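Local coordinates for uncharacterized protein (Bacteroides ovatus, PDB 4ID2) that is of unknown function, a member of the DUF4738 family with a beta-barrel-like fold, at residues A[52-57]-A[70-75]. Numbering follows the deposited sequence.
With SO4 (sulfate ion), chain C.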
loop_
_atom_site.group_PDB
_atom_site.type_symbol
_atom_site.label_atom_id
_atom_site.label_comp_id
_atom_site.label_asym_id
_atom_site.label_seq_id
_atom_site.Cartn_x
_atom_site.Cartn_y
_atom_site.Cartn_z
ATOM N N THR A 52 -22.297 -0.775 -16.598
ATOM C CA THR A 52 -23.702 -0.422 -16.466
ATOM C C THR A 52 -24.201 -0.932 -15.133
ATOM O O THR A 52 -23.671 -1.931 -14.628
ATOM C CB THR A 52 -24.554 -0.989 -17.621
ATOM O OG1 THR A 52 -24.449 -2.415 -17.622
ATOM C CG2 THR A 52 -24.167 -0.417 -18.986
ATOM N N PRO A 53 -25.222 -0.286 -14.539
ATOM C CA PRO A 53 -25.788 -0.832 -13.301
ATOM C C PRO A 53 -26.455 -2.175 -13.582
ATOM O O PRO A 53 -27.079 -2.340 -14.636
ATOM C CB PRO A 53 -26.809 0.230 -12.856
ATOM C CG PRO A 53 -26.640 1.381 -13.770
ATOM C CD PRO A 53 -25.977 0.893 -15.003
ATOM N N ASP A 54 -26.298 -3.135 -12.665
ATOM C CA ASP A 54 -26.923 -4.441 -12.795
ATOM C C ASP A 54 -27.946 -4.575 -11.672
ATOM O O ASP A 54 -27.593 -4.756 -10.503
ATOM C CB ASP A 54 -25.883 -5.573 -12.780
ATOM C CG ASP A 54 -26.419 -6.908 -13.285
ATOM O OD1 ASP A 54 -27.650 -7.043 -13.416
ATOM O OD2 ASP A 54 -25.607 -7.828 -13.508
ATOM N N ASP A 55 -29.229 -4.461 -12.042
ATOM C CA ASP A 55 -30.347 -4.553 -11.099
ATOM C C ASP A 55 -30.553 -5.986 -10.577
ATOM O O ASP A 55 -31.199 -6.161 -9.547
ATOM C CB ASP A 55 -31.640 -4.051 -11.760
ATOM C CG ASP A 55 -31.584 -2.592 -12.195
ATOM O OD1 ASP A 55 -30.840 -2.286 -13.157
ATOM O OD2 ASP A 55 -32.319 -1.766 -11.605
ATOM N N ASN A 56 -29.999 -7.000 -11.270
ATOM C CA ASN A 56 -30.126 -8.405 -10.874
ATOM C C ASN A 56 -29.124 -8.793 -9.781
ATOM O O ASN A 56 -29.326 -9.810 -9.124
ATOM C CB ASN A 56 -29.947 -9.318 -12.093
ATOM C CG ASN A 56 -30.942 -9.036 -13.194
ATOM O OD1 ASN A 56 -32.002 -8.435 -12.976
ATOM N ND2 ASN A 56 -30.606 -9.428 -14.413
ATOM N N LEU A 57 -28.068 -7.995 -9.566
ATOM C CA LEU A 57 -27.079 -8.281 -8.521
ATOM C C LEU A 57 -27.582 -7.856 -7.139
ATOM O O LEU A 57 -28.406 -6.937 -7.052
ATOM C CB LEU A 57 -25.762 -7.537 -8.814
ATOM C CG LEU A 57 -24.961 -8.035 -10.000
ATOM C CD1 LEU A 57 -23.722 -7.167 -10.216
ATOM C CD2 LEU A 57 -24.563 -9.492 -9.825
ATOM N N ASP A 70 -25.291 -2.505 -7.580
ATOM C CA ASP A 70 -23.953 -2.875 -8.039
ATOM C C ASP A 70 -23.890 -2.842 -9.577
ATOM O O ASP A 70 -24.930 -2.758 -10.240
ATOM C CB ASP A 70 -23.587 -4.263 -7.499
ATOM C CG ASP A 70 -22.103 -4.576 -7.446
ATOM O OD1 ASP A 70 -21.296 -3.758 -7.955
ATOM O OD2 ASP A 70 -21.749 -5.643 -6.925
ATOM N N ASN A 71 -22.670 -2.896 -10.142
ATOM C CA ASN A 71 -22.471 -2.833 -11.587
ATOM C C ASN A 71 -21.924 -4.113 -12.185
ATOM O O ASN A 71 -21.302 -4.921 -11.496
ATOM C CB ASN A 71 -21.478 -1.707 -11.926
ATOM C CG ASN A 71 -21.871 -0.362 -11.374
ATOM O OD1 ASN A 71 -22.806 0.278 -11.859
ATOM N ND2 ASN A 71 -21.176 0.104 -10.344
ATOM N N LYS A 72 -22.116 -4.246 -13.503
ATOM C CA LYS A 72 -21.514 -5.283 -14.331
ATOM C C LYS A 72 -20.608 -4.557 -15.314
ATOM O O LYS A 72 -20.904 -3.411 -15.663
ATOM C CB LYS A 72 -22.553 -6.166 -15.049
ATOM C CG LYS A 72 -23.389 -5.473 -16.122
ATOM C CD LYS A 72 -24.410 -6.440 -16.730
ATOM C CE LYS A 72 -25.249 -5.773 -17.789
ATOM N NZ LYS A 72 -26.177 -6.730 -18.443
ATOM N N ILE A 73 -19.509 -5.188 -15.750
ATOM C CA ILE A 73 -18.611 -4.582 -16.723
ATOM C C ILE A 73 -18.403 -5.562 -17.860
ATOM O O ILE A 73 -17.843 -6.626 -17.633
ATOM C CB ILE A 73 -17.267 -4.121 -16.092
ATOM C CG1 ILE A 73 -17.515 -2.921 -15.148
ATOM C CG2 ILE A 73 -16.289 -3.715 -17.194
ATOM C CD1 ILE A 73 -16.339 -2.380 -14.432
ATOM N N VAL A 74 -18.825 -5.207 -19.082
ATOM C CA VAL A 74 -18.606 -6.057 -20.248
ATOM C C VAL A 74 -17.267 -5.654 -20.857
ATOM O O VAL A 74 -17.111 -4.499 -21.237
ATOM C CB VAL A 74 -19.757 -5.963 -21.276
ATOM C CG1 VAL A 74 -19.453 -6.809 -22.518
ATOM C CG2 VAL A 74 -21.086 -6.390 -20.651
ATOM N N LEU A 75 -16.312 -6.591 -20.942
ATOM C CA LEU A 75 -15.009 -6.366 -21.559
ATOM C C LEU A 75 -14.989 -7.157 -22.862
ATOM O O LEU A 75 -15.054 -8.378 -22.821
ATOM C CB LEU A 75 -13.868 -6.782 -20.600
ATOM C CG LEU A 75 -12.449 -7.008 -21.181
ATOM C CD1 LEU A 75 -11.970 -5.860 -22.031
ATOM C CD2 LEU A 75 -11.429 -7.196 -20.063
HETATM S S SO4 C . -27.687 -10.400 -15.538
HETATM O O1 SO4 C . -28.756 -11.368 -15.342
HETATM O O2 SO4 C . -26.807 -10.423 -14.378
HETATM O O3 SO4 C . -26.945 -10.763 -16.740
HETATM O O4 SO4 C . -28.252 -9.061 -15.698
HETATM O O HOH W 1 -22.153 -3.317 -18.842
HETATM O O HOH W 2 -28.249 -6.208 -16.311
#
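Thr52 and Lys72 face each other as the hydrogen-bonded pair of an antiparallel ladder in the beta-barrel-like fold, where strand 43-53 pairs with strand 67-79, close to a type I turn from Asp54 to Leu57. Two reciprocal backbone bonds define the pair: Thr52 N to Lys72 O at 3.1 Å and Lys72 N to Thr52 O, both with N-H...O angles of 167°. Beyond the non-hydrogen-bonded pair Pro53 and Asn71, Asp54 N donates to Asp70 O at 2.8 Å.

Lys72 and Thr52 share a face of the sheet. With CG of Lys72 set between its backbone N and carbonyl carbon (chi1 67°) and the chain fully extended beyond, CE passes 3.5 Å from Thr52 OG1, while on the turn side Lys72 CD lies 3.7 Å from Asp54 OD2. The ammonium does not reach that carboxylate directly; a water accepts from Lys72 NZ and donates to Asp54 OD1 and to a sulfate probably taken from the crystallisation liquor. Asp54 OD1 also receives Asn56 N, 44° out of the carboxylate plane, forming an Asx turn. An alanine in place of Asp54 would probably leave Asn56 N without this acceptor and the water on Lys72 without one of its mates.

On another side, Leu57 crosses the side chain of Asp70, its CD1 4.0 Å from Asp70 CB. Asp70 OD1 takes the backbone N of Asn71 and of Leu108, and Asn71 ND2 donates to Leu108 O, tying this strand to 107-116. The other end of the Asn71 amide turns to the proline: OD1 sits 3.5 Å from Pro53 CA.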